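Local coordinates for DELTA1-pyrroline-2-carboxylate reductase (Thermococcus litoralis DSM 5473, PDB 6T3E), which reduces Delta1-pyrroline-2-carboxylate to L-proline with a nicotinamide dinucleotide as hydride donor, a reaction linked to L-hydroxyproline metabolism, at residues Lys40-Ser45 with Thr131-Gly136; Glu47-Glu52 with Asp327-Lys332; Pro121-Glu126 with Leu333-Ala338; Val141-Leu146 with Trp168-Val173. One frame throughout, in Å; residues are numbered along the deposited sequence.

Contact 1: residues Lys40-Ser45 with Thr131-Gly136. With NAI (1,4-dihydronicotinamide adenine dinucleotide), chain F; PRO (proline), chain E.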
# COMPACT_ATOMS: atom_id res chain seq x y z
N LYS B 40 -18.73 -11.91 -17.27
CA LYS B 40 -20.04 -12.02 -16.63
C LYS B 40 -19.91 -12.27 -15.14
O LYS B 40 -20.66 -11.69 -14.34
CB LYS B 40 -20.85 -13.13 -17.29
CG LYS B 40 -22.27 -13.21 -16.80
CD LYS B 40 -23.06 -14.24 -17.59
CE LYS B 40 -24.17 -14.83 -16.75
NZ LYS B 40 -23.94 -14.56 -15.30
N GLU B 41 -18.95 -13.11 -14.75
CA GLU B 41 -18.68 -13.35 -13.33
C GLU B 41 -18.18 -12.08 -12.65
O GLU B 41 -18.62 -11.74 -11.54
CB GLU B 41 -17.67 -14.49 -13.18
CG GLU B 41 -18.31 -15.86 -13.10
CD GLU B 41 -17.30 -17.00 -13.18
OE1 GLU B 41 -17.68 -18.15 -12.86
OE2 GLU B 41 -16.14 -16.74 -13.57
N VAL B 42 -17.24 -11.37 -13.29
CA VAL B 42 -16.63 -10.18 -12.68
C VAL B 42 -17.66 -9.08 -12.54
O VAL B 42 -17.63 -8.32 -11.56
CB VAL B 42 -15.42 -9.71 -13.51
CG1 VAL B 42 -14.67 -8.60 -12.79
CG2 VAL B 42 -14.47 -10.86 -13.76
N ILE B 43 -18.58 -8.97 -13.49
CA ILE B 43 -19.63 -7.96 -13.39
C ILE B 43 -20.48 -8.21 -12.15
O ILE B 43 -20.71 -7.31 -11.34
CB ILE B 43 -20.49 -7.96 -14.67
CG1 ILE B 43 -19.74 -7.22 -15.79
CG2 ILE B 43 -21.88 -7.37 -14.39
CD1 ILE B 43 -20.20 -7.59 -17.17
N GLU B 44 -20.90 -9.47 -11.95
CA GLU B 44 -21.66 -9.81 -10.76
C GLU B 44 -20.86 -9.53 -9.49
O GLU B 44 -21.39 -8.98 -8.52
CB GLU B 44 -22.09 -11.28 -10.80
CG GLU B 44 -23.06 -11.61 -11.93
CD GLU B 44 -23.22 -13.10 -12.16
OE1 GLU B 44 -23.10 -13.89 -11.19
OE2 GLU B 44 -23.45 -13.50 -13.32
N SER B 45 -19.57 -9.85 -9.51
CA SER B 45 -18.76 -9.74 -8.30
C SER B 45 -18.50 -8.29 -7.94
O SER B 45 -18.58 -7.92 -6.76
CB SER B 45 -17.43 -10.47 -8.49
OG SER B 45 -17.64 -11.79 -8.94
N THR B 131 -6.83 -6.02 -13.39
CA THR B 131 -7.13 -4.59 -13.45
C THR B 131 -8.03 -4.28 -14.64
O THR B 131 -9.07 -3.63 -14.49
CB THR B 131 -5.82 -3.80 -13.57
OG1 THR B 131 -5.01 -4.01 -12.41
CG2 THR B 131 -6.11 -2.30 -13.75
N ALA B 132 -7.70 -4.82 -15.81
CA ALA B 132 -8.53 -4.60 -16.99
C ALA B 132 -9.90 -5.24 -16.82
O ALA B 132 -10.92 -4.64 -17.20
CB ALA B 132 -7.82 -5.13 -18.23
N MET B 133 -9.97 -6.45 -16.24
CA MET B 133 -11.26 -7.11 -16.08
C MET B 133 -12.15 -6.34 -15.11
O MET B 133 -13.30 -6.02 -15.42
CB MET B 133 -11.07 -8.56 -15.62
CG MET B 133 -10.37 -9.45 -16.65
SD MET B 133 -11.39 -9.87 -18.10
CE MET B 133 -12.82 -10.62 -17.31
N ARG B 134 -11.61 -5.98 -13.94
CA ARG B 134 -12.42 -5.28 -12.93
C ARG B 134 -12.82 -3.88 -13.38
O ARG B 134 -13.87 -3.38 -12.98
CB ARG B 134 -11.67 -5.23 -11.60
CG ARG B 134 -10.45 -4.32 -11.61
CD ARG B 134 -10.59 -3.17 -10.67
NE ARG B 134 -10.16 -1.91 -11.26
CZ ARG B 134 -9.44 -1.01 -10.62
NH1 ARG B 134 -9.05 -1.22 -9.37
NH2 ARG B 134 -9.09 0.11 -11.22
N THR B 135 -11.98 -3.23 -14.20
CA THR B 135 -12.32 -1.90 -14.71
C THR B 135 -13.46 -1.97 -15.72
O THR B 135 -14.40 -1.17 -15.66
CB THR B 135 -11.09 -1.26 -15.35
OG1 THR B 135 -10.07 -1.10 -14.36
CG2 THR B 135 -11.44 0.09 -15.95
N GLY B 136 -13.40 -2.92 -16.65
CA GLY B 136 -14.50 -3.10 -17.58
C GLY B 136 -15.79 -3.48 -16.88
O GLY B 136 -16.86 -2.97 -17.20
PA NAI F . -3.00 2.08 -23.17
O1A NAI F . -1.75 2.90 -23.34
O2A NAI F . -2.70 0.62 -23.42
O5B NAI F . -4.24 2.62 -24.12
C5B NAI F . -4.39 4.03 -24.13
C4B NAI F . -4.98 4.47 -25.55
O4B NAI F . -5.31 5.72 -25.53
C3B NAI F . -3.87 4.33 -26.62
O3B NAI F . -4.29 3.48 -27.58
C2B NAI F . -3.67 5.77 -27.13
O2B NAI F . -3.24 5.76 -28.58
C1B NAI F . -4.86 6.29 -26.98
N9A NAI F . -4.83 7.73 -26.96
C8A NAI F . -4.01 8.43 -26.17
N7A NAI F . -4.24 9.72 -26.40
C5A NAI F . -5.21 9.81 -27.32
C6A NAI F . -5.81 10.91 -27.89
N6A NAI F . -5.61 12.34 -27.71
N1A NAI F . -6.77 10.76 -28.80
C2A NAI F . -7.16 9.51 -29.15
N3A NAI F . -6.57 8.42 -28.58
C4A NAI F . -5.58 8.59 -27.67
O3 NAI F . -3.48 2.32 -21.59
PN NAI F . -4.87 1.66 -20.95
O1N NAI F . -4.39 0.50 -20.10
O2N NAI F . -5.83 1.25 -22.03
O5D NAI F . -5.59 2.77 -20.01
C5D NAI F . -6.46 3.65 -20.62
C4D NAI F . -6.84 4.75 -19.59
O4D NAI F . -7.57 4.26 -18.60
C3D NAI F . -5.57 5.31 -18.93
O3D NAI F . -5.70 6.68 -18.80
C2D NAI F . -5.54 4.68 -17.54
O2D NAI F . -4.72 5.58 -16.61
C1D NAI F . -6.81 4.63 -17.23
N1N NAI F . -7.06 3.55 -16.25
C2N NAI F . -7.99 3.74 -15.16
C3N NAI F . -8.61 2.50 -14.45
C7N NAI F . -10.01 2.72 -13.81
O7N NAI F . -10.52 3.77 -13.96
N7N NAI F . -10.66 1.65 -13.04
C4N NAI F . -8.24 1.10 -14.89
C5N NAI F . -6.91 1.02 -15.64
C6N NAI F . -6.38 2.27 -16.38
N PRO E . -5.82 3.83 -12.24
CA PRO E . -5.87 2.40 -12.54
C PRO E . -6.36 1.52 -11.39
O PRO E . -7.04 1.98 -10.46
CB PRO E . -4.41 2.08 -12.85
CG PRO E . -3.89 3.33 -13.49
CD PRO E . -4.67 4.49 -12.88
OXT PRO E . -6.10 0.32 -11.38

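Contact 2: residues Glu47-Glu52 with Asp327-Lys332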
# COMPACT_ATOMS: atom_id res chain seq x y z
N GLU B 47 -20.38 -5.81 -8.70
CA GLU B 47 -21.65 -5.27 -8.23
C GLU B 47 -21.88 -5.59 -6.76
O GLU B 47 -22.33 -4.73 -5.99
CB GLU B 47 -22.79 -5.82 -9.08
CG GLU B 47 -24.13 -5.24 -8.73
CD GLU B 47 -25.13 -5.34 -9.89
OE1 GLU B 47 -24.86 -6.10 -10.87
OE2 GLU B 47 -26.15 -4.62 -9.82
N ARG B 48 -21.56 -6.82 -6.34
CA ARG B 48 -21.73 -7.20 -4.95
C ARG B 48 -20.76 -6.45 -4.04
O ARG B 48 -21.11 -6.12 -2.89
CB ARG B 48 -21.55 -8.72 -4.79
CG ARG B 48 -21.71 -9.20 -3.36
CD ARG B 48 -20.63 -10.21 -2.91
NE ARG B 48 -21.02 -10.94 -1.69
CZ ARG B 48 -21.20 -10.38 -0.49
NH1 ARG B 48 -21.03 -9.07 -0.31
NH2 ARG B 48 -21.56 -11.14 0.54
N ALA B 49 -19.56 -6.16 -4.54
CA ALA B 49 -18.57 -5.43 -3.76
C ALA B 49 -19.07 -4.03 -3.42
O ALA B 49 -18.82 -3.52 -2.32
CB ALA B 49 -17.25 -5.37 -4.51
N PHE B 50 -19.74 -3.38 -4.38
CA PHE B 50 -20.29 -2.05 -4.13
C PHE B 50 -21.52 -2.11 -3.22
O PHE B 50 -21.72 -1.20 -2.41
CB PHE B 50 -20.64 -1.38 -5.46
CG PHE B 50 -19.46 -0.72 -6.11
CD1 PHE B 50 -19.03 0.52 -5.68
CD2 PHE B 50 -18.77 -1.35 -7.13
CE1 PHE B 50 -17.94 1.13 -6.26
CE2 PHE B 50 -17.67 -0.74 -7.73
CZ PHE B 50 -17.26 0.50 -7.29
N LEU B 51 -22.33 -3.16 -3.34
CA LEU B 51 -23.42 -3.34 -2.39
C LEU B 51 -22.87 -3.56 -0.99
O LEU B 51 -23.39 -3.01 -0.01
CB LEU B 51 -24.31 -4.50 -2.81
CG LEU B 51 -25.46 -4.85 -1.85
CD1 LEU B 51 -26.39 -3.66 -1.64
CD2 LEU B 51 -26.22 -6.06 -2.38
N GLU B 52 -21.80 -4.35 -0.88
CA GLU B 52 -21.15 -4.54 0.42
C GLU B 52 -20.58 -3.23 0.94
O GLU B 52 -20.64 -2.96 2.15
CB GLU B 52 -20.08 -5.63 0.30
CG GLU B 52 -19.15 -5.77 1.51
CD GLU B 52 -18.37 -7.09 1.56
OE1 GLU B 52 -18.61 -7.98 0.72
OE2 GLU B 52 -17.49 -7.23 2.44
N ASP B 327 -10.65 -4.74 -6.91
CA ASP B 327 -9.54 -5.67 -6.93
C ASP B 327 -9.74 -6.78 -5.91
O ASP B 327 -9.52 -7.95 -6.22
CB ASP B 327 -8.22 -4.93 -6.70
CG ASP B 327 -8.08 -3.71 -7.59
OD1 ASP B 327 -8.11 -3.86 -8.83
OD2 ASP B 327 -7.94 -2.59 -7.03
N ALA B 328 -10.20 -6.44 -4.70
CA ALA B 328 -10.32 -7.46 -3.67
C ALA B 328 -11.40 -8.48 -4.03
O ALA B 328 -11.20 -9.69 -3.85
CB ALA B 328 -10.61 -6.83 -2.30
N ILE B 329 -12.54 -8.03 -4.54
CA ILE B 329 -13.60 -8.98 -4.87
C ILE B 329 -13.20 -9.84 -6.06
O ILE B 329 -13.56 -11.02 -6.15
CB ILE B 329 -14.94 -8.26 -5.10
CG1 ILE B 329 -16.09 -9.26 -5.08
CG2 ILE B 329 -14.94 -7.48 -6.40
CD1 ILE B 329 -16.31 -9.88 -3.73
N THR B 330 -12.44 -9.27 -7.00
CA THR B 330 -11.98 -10.07 -8.13
C THR B 330 -10.83 -11.01 -7.74
O THR B 330 -10.84 -12.19 -8.12
CB THR B 330 -11.59 -9.13 -9.26
OG1 THR B 330 -12.75 -8.37 -9.64
CG2 THR B 330 -11.09 -9.90 -10.47
N ALA B 331 -9.89 -10.53 -6.91
CA ALA B 331 -8.79 -11.38 -6.48
C ALA B 331 -9.28 -12.56 -5.65
O ALA B 331 -8.79 -13.68 -5.82
CB ALA B 331 -7.79 -10.57 -5.66
N LYS B 332 -10.26 -12.33 -4.77
CA LYS B 332 -10.75 -13.44 -3.97
C LYS B 332 -11.58 -14.39 -4.82
O LYS B 332 -11.49 -15.61 -4.66
CB LYS B 332 -11.57 -12.92 -2.78
CG LYS B 332 -12.07 -13.98 -1.79
CD LYS B 332 -11.07 -14.22 -0.62
CE LYS B 332 -11.56 -15.29 0.40
NZ LYS B 332 -10.47 -16.20 0.92

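Contact 3: residues Pro121-Glu126 with Leu333-Ala338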
# COMPACT_ATOMS: atom_id res chain seq x y z
N PRO B 121 0.28 -13.72 4.36
CA PRO B 121 0.02 -13.61 2.92
C PRO B 121 -0.44 -14.94 2.37
O PRO B 121 0.16 -15.98 2.63
CB PRO B 121 1.38 -13.19 2.34
CG PRO B 121 2.39 -13.67 3.34
CD PRO B 121 1.71 -13.61 4.70
N LEU B 122 -1.54 -14.91 1.62
CA LEU B 122 -2.12 -16.10 0.99
C LEU B 122 -1.68 -16.26 -0.46
O LEU B 122 -1.44 -17.39 -0.91
CB LEU B 122 -3.65 -16.02 1.05
CG LEU B 122 -4.39 -16.23 2.37
CD1 LEU B 122 -5.89 -16.10 2.15
CD2 LEU B 122 -4.06 -17.57 2.97
N ALA B 123 -1.59 -15.17 -1.21
CA ALA B 123 -1.32 -15.31 -2.63
C ALA B 123 -0.71 -14.04 -3.21
O ALA B 123 -1.01 -12.92 -2.78
CB ALA B 123 -2.59 -15.66 -3.42
N LEU B 124 0.15 -14.23 -4.20
CA LEU B 124 0.62 -13.17 -5.08
C LEU B 124 0.14 -13.51 -6.49
O LEU B 124 0.47 -14.59 -7.00
CB LEU B 124 2.14 -13.03 -5.04
CG LEU B 124 2.64 -11.86 -5.89
CD1 LEU B 124 2.52 -10.56 -5.11
CD2 LEU B 124 4.07 -12.10 -6.35
N MET B 125 -0.64 -12.61 -7.09
CA MET B 125 -1.25 -12.82 -8.40
C MET B 125 -0.90 -11.68 -9.34
O MET B 125 -0.75 -10.53 -8.92
CB MET B 125 -2.79 -12.89 -8.34
CG MET B 125 -3.38 -13.40 -7.06
SD MET B 125 -5.18 -13.31 -7.10
CE MET B 125 -5.32 -11.70 -7.79
N GLU B 126 -0.78 -12.01 -10.63
CA GLU B 126 -0.61 -10.97 -11.63
C GLU B 126 -1.84 -10.07 -11.64
O GLU B 126 -2.98 -10.55 -11.71
CB GLU B 126 -0.37 -11.58 -13.01
CG GLU B 126 0.32 -10.63 -13.97
CD GLU B 126 -0.64 -9.96 -14.94
OE1 GLU B 126 -1.87 -10.08 -14.76
OE2 GLU B 126 -0.15 -9.32 -15.89
N LEU B 333 -12.33 -13.84 -5.78
CA LEU B 333 -13.01 -14.64 -6.79
C LEU B 333 -12.03 -15.54 -7.52
O LEU B 333 -12.25 -16.75 -7.66
CB LEU B 333 -13.74 -13.69 -7.75
CG LEU B 333 -14.63 -14.17 -8.88
CD1 LEU B 333 -13.87 -14.34 -10.17
CD2 LEU B 333 -15.31 -15.45 -8.47
N ALA B 334 -10.94 -14.95 -8.02
CA ALA B 334 -9.97 -15.72 -8.78
C ALA B 334 -9.23 -16.71 -7.89
O ALA B 334 -8.97 -17.85 -8.29
CB ALA B 334 -9.00 -14.79 -9.48
N TYR B 335 -8.88 -16.29 -6.67
CA TYR B 335 -8.14 -17.15 -5.76
C TYR B 335 -8.94 -18.40 -5.40
O TYR B 335 -8.42 -19.52 -5.43
CB TYR B 335 -7.75 -16.37 -4.51
CG TYR B 335 -7.20 -17.21 -3.39
CD1 TYR B 335 -5.90 -17.70 -3.43
CD2 TYR B 335 -7.98 -17.51 -2.27
CE1 TYR B 335 -5.38 -18.46 -2.40
CE2 TYR B 335 -7.47 -18.26 -1.22
CZ TYR B 335 -6.17 -18.73 -1.30
OH TYR B 335 -5.64 -19.47 -0.28
N GLU B 336 -10.23 -18.23 -5.09
CA GLU B 336 -11.01 -19.38 -4.66
C GLU B 336 -11.30 -20.32 -5.82
O GLU B 336 -11.47 -21.53 -5.61
CB GLU B 336 -12.30 -18.91 -4.00
CG GLU B 336 -12.11 -18.35 -2.59
CD GLU B 336 -13.42 -17.91 -1.97
OE1 GLU B 336 -14.49 -18.28 -2.51
OE2 GLU B 336 -13.40 -17.18 -0.95
N LYS B 337 -11.35 -19.81 -7.06
CA LYS B 337 -11.52 -20.71 -8.19
C LYS B 337 -10.24 -21.48 -8.49
O LYS B 337 -10.30 -22.62 -8.94
CB LYS B 337 -11.97 -19.91 -9.42
CG LYS B 337 -13.47 -19.74 -9.50
CD LYS B 337 -13.84 -18.79 -10.62
CE LYS B 337 -15.00 -19.32 -11.41
NZ LYS B 337 -14.50 -20.00 -12.64
N ALA B 338 -9.08 -20.88 -8.19
CA ALA B 338 -7.83 -21.59 -8.38
C ALA B 338 -7.74 -22.79 -7.45
O ALA B 338 -7.34 -23.88 -7.86
CB ALA B 338 -6.65 -20.65 -8.14

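Contact 4: residues Val141-Leu146 with Trp168-Val173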
# COMPACT_ATOMS: atom_id res chain seq x y z
N VAL B 141 -21.48 -2.70 -14.73
CA VAL B 141 -22.61 -2.55 -13.82
C VAL B 141 -23.21 -1.15 -13.96
O VAL B 141 -24.43 -0.99 -13.95
CB VAL B 141 -22.23 -2.88 -12.36
CG1 VAL B 141 -21.57 -4.25 -12.27
CG2 VAL B 141 -21.33 -1.83 -11.75
N ALA B 142 -22.36 -0.13 -14.12
CA ALA B 142 -22.91 1.22 -14.27
C ALA B 142 -23.69 1.34 -15.57
O ALA B 142 -24.74 1.99 -15.61
CB ALA B 142 -21.80 2.27 -14.22
N THR B 143 -23.21 0.69 -16.64
CA THR B 143 -23.92 0.71 -17.91
C THR B 143 -25.32 0.11 -17.78
O THR B 143 -26.27 0.59 -18.41
CB THR B 143 -23.10 -0.03 -18.97
OG1 THR B 143 -21.83 0.63 -19.13
CG2 THR B 143 -23.82 -0.09 -20.32
N LYS B 144 -25.48 -0.93 -16.95
CA LYS B 144 -26.79 -1.55 -16.76
C LYS B 144 -27.83 -0.56 -16.25
O LYS B 144 -29.00 -0.61 -16.64
CB LYS B 144 -26.69 -2.72 -15.79
CG LYS B 144 -26.86 -4.07 -16.44
CD LYS B 144 -27.05 -5.16 -15.39
CE LYS B 144 -25.86 -5.22 -14.45
NZ LYS B 144 -26.03 -6.28 -13.42
N TYR B 145 -27.43 0.33 -15.34
CA TYR B 145 -28.36 1.26 -14.73
C TYR B 145 -28.49 2.58 -15.47
O TYR B 145 -29.51 3.26 -15.31
CB TYR B 145 -27.94 1.56 -13.28
CG TYR B 145 -27.99 0.37 -12.37
CD1 TYR B 145 -29.06 0.17 -11.52
CD2 TYR B 145 -26.96 -0.56 -12.36
CE1 TYR B 145 -29.12 -0.92 -10.69
CE2 TYR B 145 -27.00 -1.66 -11.53
CZ TYR B 145 -28.08 -1.83 -10.70
OH TYR B 145 -28.12 -2.93 -9.86
N LEU B 146 -27.48 2.96 -16.27
CA LEU B 146 -27.41 4.30 -16.83
C LEU B 146 -27.59 4.38 -18.34
O LEU B 146 -27.87 5.46 -18.85
CB LEU B 146 -26.06 4.96 -16.50
CG LEU B 146 -25.72 5.21 -15.04
CD1 LEU B 146 -24.34 5.82 -14.90
CD2 LEU B 146 -26.77 6.09 -14.41
N TRP B 168 -16.16 -5.16 -24.11
CA TRP B 168 -16.63 -6.50 -23.74
C TRP B 168 -17.70 -6.44 -22.65
O TRP B 168 -18.76 -7.06 -22.77
CB TRP B 168 -15.44 -7.37 -23.30
CG TRP B 168 -15.77 -8.79 -22.92
CD1 TRP B 168 -16.96 -9.44 -23.11
CD2 TRP B 168 -14.90 -9.73 -22.27
NE1 TRP B 168 -16.88 -10.72 -22.62
CE2 TRP B 168 -15.63 -10.93 -22.11
CE3 TRP B 168 -13.57 -9.67 -21.83
CZ2 TRP B 168 -15.08 -12.07 -21.51
CZ3 TRP B 168 -13.02 -10.81 -21.23
CH2 TRP B 168 -13.78 -11.99 -21.08
N ALA B 169 -17.45 -5.66 -21.59
CA ALA B 169 -18.44 -5.56 -20.53
C ALA B 169 -19.71 -4.83 -20.98
O ALA B 169 -20.79 -5.11 -20.45
CB ALA B 169 -17.83 -4.87 -19.31
N VAL B 170 -19.59 -3.88 -21.91
CA VAL B 170 -20.78 -3.24 -22.46
C VAL B 170 -21.61 -4.23 -23.27
O VAL B 170 -22.84 -4.20 -23.24
CB VAL B 170 -20.39 -1.99 -23.29
CG1 VAL B 170 -21.60 -1.44 -24.05
CG2 VAL B 170 -19.83 -0.92 -22.39
N CYS B 171 -20.94 -5.14 -23.98
CA CYS B 171 -21.64 -6.16 -24.77
C CYS B 171 -22.34 -7.19 -23.88
O CYS B 171 -23.33 -7.80 -24.30
CB CYS B 171 -20.65 -6.87 -25.70
SG CYS B 171 -19.83 -5.86 -26.96
N GLU B 172 -21.81 -7.43 -22.68
CA GLU B 172 -22.47 -8.38 -21.77
C GLU B 172 -23.75 -7.80 -21.19
O GLU B 172 -24.60 -8.55 -20.72
CB GLU B 172 -21.52 -8.79 -20.65
CG GLU B 172 -20.43 -9.78 -21.07
CD GLU B 172 -20.95 -11.21 -21.19
OE1 GLU B 172 -22.03 -11.50 -20.64
OE2 GLU B 172 -20.26 -12.05 -21.83
N VAL B 173 -23.91 -6.48 -21.26
CA VAL B 173 -25.00 -5.79 -20.59
C VAL B 173 -26.03 -5.22 -21.57
O VAL B 173 -27.19 -5.01 -21.18
CB VAL B 173 -24.43 -4.69 -19.68
CG1 VAL B 173 -25.38 -3.53 -19.46
CG2 VAL B 173 -23.96 -5.29 -18.35

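Contact 1: residues Lys40-Ser45 with Thr131-Gly136
Val42 sits on Met133 and Arg134 with its two methyls divided between them. CG2 touches Met133 CE at 3.9 Å, the two side chains crossing at about a right angle, while CG1 lies over the helix backbone, 4.0 Å from Arg134 CA. A short branched residue suits this place, because it fills the space between two helices whose backbones come close. The bent, flexible Met133 then carries the apolar surface on toward Trp168. Arg134 itself starts away from Val42. Its CB lies 3.9 Å from Thr330 OG1, and CG is set between the backbone N and the carbonyl carbon (chi1 69°). CG and CD, bent at chi2 and chi3, lead round to NE, which donates to Thr135 OG1 at 3.2 Å, nearly in the guanidinium plane; NE also pairs with Glu326. In this way helix 128-146 packs against helix 39-54 while also lining the proline and NADH pocket of this ornithine cyclodeaminase/mu-crystallin family member. At the end of the chain, NH1 forms a salt bridge with Asp327, and NH2 donates in plane to the O atom of the bound proline at 2.9 Å (N-H...O angle 156°). A leucine here would probably leave that carboxylate oxygen without this donor and Asp327 without one of its cationic mates. Thr131 adds a methyl, its CG2 lying 3.5 Å from proline OXT. Thr135 OG1 gives its proton to Thr131 O at 2.7 Å and accepts a weak bond from the nicotinamide N7N.

Contact 2: residues Glu47-Glu52 with Asp327-Lys332
Glu52 OE1 is gripped by two groups, the hydroxyl of Ser85 and NH1 of Arg48, the arginine whose aliphatic chain touches Ile329 on the facing helix. The salt bridge from Arg48 NH1 to Glu52 OE1 measures 2.8 Å and spans one helical turn, so the guanidinium folds back along its own helix and meets CB of Glu52 with its edge. This is likely to steady the long arginine chain, whose CD comes within 4.4 Å of Ile329 CD1. The centre of the contact is apolar. Ala49 CB presses against the branch point of Ile329, 3.7 Å from CG2 and equally far from Ile329 CB. With CG1 anti to the backbone N (chi1 -165°), the isoleucine presents CB and CG2 together to the alanine methyl. Small and branched residues are matched here: alanine lets the backbones approach until the CA atoms of Ala49 and Ile329 are 6.2 Å apart, and isoleucine fills the remaining space. Ala49 also rests on Leu82, and Ala328 on Ser80, both in strand 73-82. Helices 39-54 and 324-341, from near the two ends of the chain, thus cross over the mixed sheet in an alpha/beta layering, and Asp327 of the latter pairs with Lys91 of the proline pocket.

Contact 3: residues Pro121-Glu126 with Leu333-Ala338
Tyr335 turns its CG anti to the backbone N (chi1 169°), which sends the ring out from helix 324-341 to Ala123 and Leu122 on the strand. Leu122 has CG anti to its carbonyl carbon (chi1 -72°) and meets the phenol at about a right angle. The two residues touch different parts of the ring. Ala123 CB approaches its near side, 3.9 Å from Tyr335 CD1 and 4.1 Å from CE1. Leu122 brings its methyls to the far end, with CD2 4.1 Å from Tyr335 OH and CD1 4.3 Å from CE2. An alanine suits the strand position because a methyl leaves room for the broad ring beside the backbone, and the larger leucine extends to the hydroxyl end from the same side as the alanine. The ring also rests on Leu26 and Leu113, in the two strands flanking 121-126, so one aromatic side chain touches three strands. A serine in place of Tyr335 would probably open a gap beside Ala123 and leave the Leu122 methyls without the phenol end they rest against. Leu124 faces elsewhere and packs on Leu124 of the second subunit, so the strand serves both the helix and the dimer interface. Leu122 and Ala123 both lie opposite Leu113 in a classic beta bulge, and the helix laid over it is near the C-terminal end of the chain, covering the mixed sheet of the dimer-forming part of the fold.

Contact 4: residues Val141-Leu146 with Trp168-Val173
Helix 161-173 is the crossover helix of a beta-alpha-beta unit in the nucleotide-binding domain, and its Val170 and Val173 receive Thr143 and Lys144 from the end of helix 128-146. The two short segments have axes 9.0 Å apart at closest approach and cross at -44°. Val173 lies at the middle of the contact. Its CG1 meets the Thr143 methyl CG2 at 3.9 Å and the aliphatic CG of Lys144 at 3.4 Å, while its CG2 lies 3.7 Å from the same lysine carbon. Valine and lysine cross at about a right angle, with both valine methyls near that one carbon. Beyond that point the lysine bends at chi3 (-59°) and leads its amino group away to a salt bridge with Glu47 on helix 39-54. A lysine suits this partly exposed place because its methylene chain can pack against valine while its charge finds a partner farther out. Thr143 serves two ends in a similar way: CG2 faces Val173, and OG1, 4.1 Å from Val170 CG2, is hydrogen-bonded to Ser139 O in its own helix and to Asn243. Its polar atom is therefore provided for within a buried, mostly apolar place. Thr143 and Val170 also both touch Ile219 of strand 219-222, so the two helices lie together on the parallel sheet, as helices do in a Rossmann fold.

Contacts 1, 2 and 3 are buried and contact 4 partly so; contact 1 lies closest to the centre of the chain and contact 3 farthest. Contacts 1 and 2 share helix 39-54: in contact 1 helix 128-146 packs on it and turns polar side chains to the ligands, whereas contact 2 grips its next part with apolar groups edged by a salt bridge. Helix 324-341 joins contacts 2 and 3, where Ala331 CB and Met125 CE touch, and contact 3 reaches the sheet behind the dimer interface. Helix 128-146 joins contact 1 to contact 4, which ends in a lysine whose charge is paired with Glu47 of contact 2. Contacts 3 and 4 do not touch, their centres being about 26 Å apart.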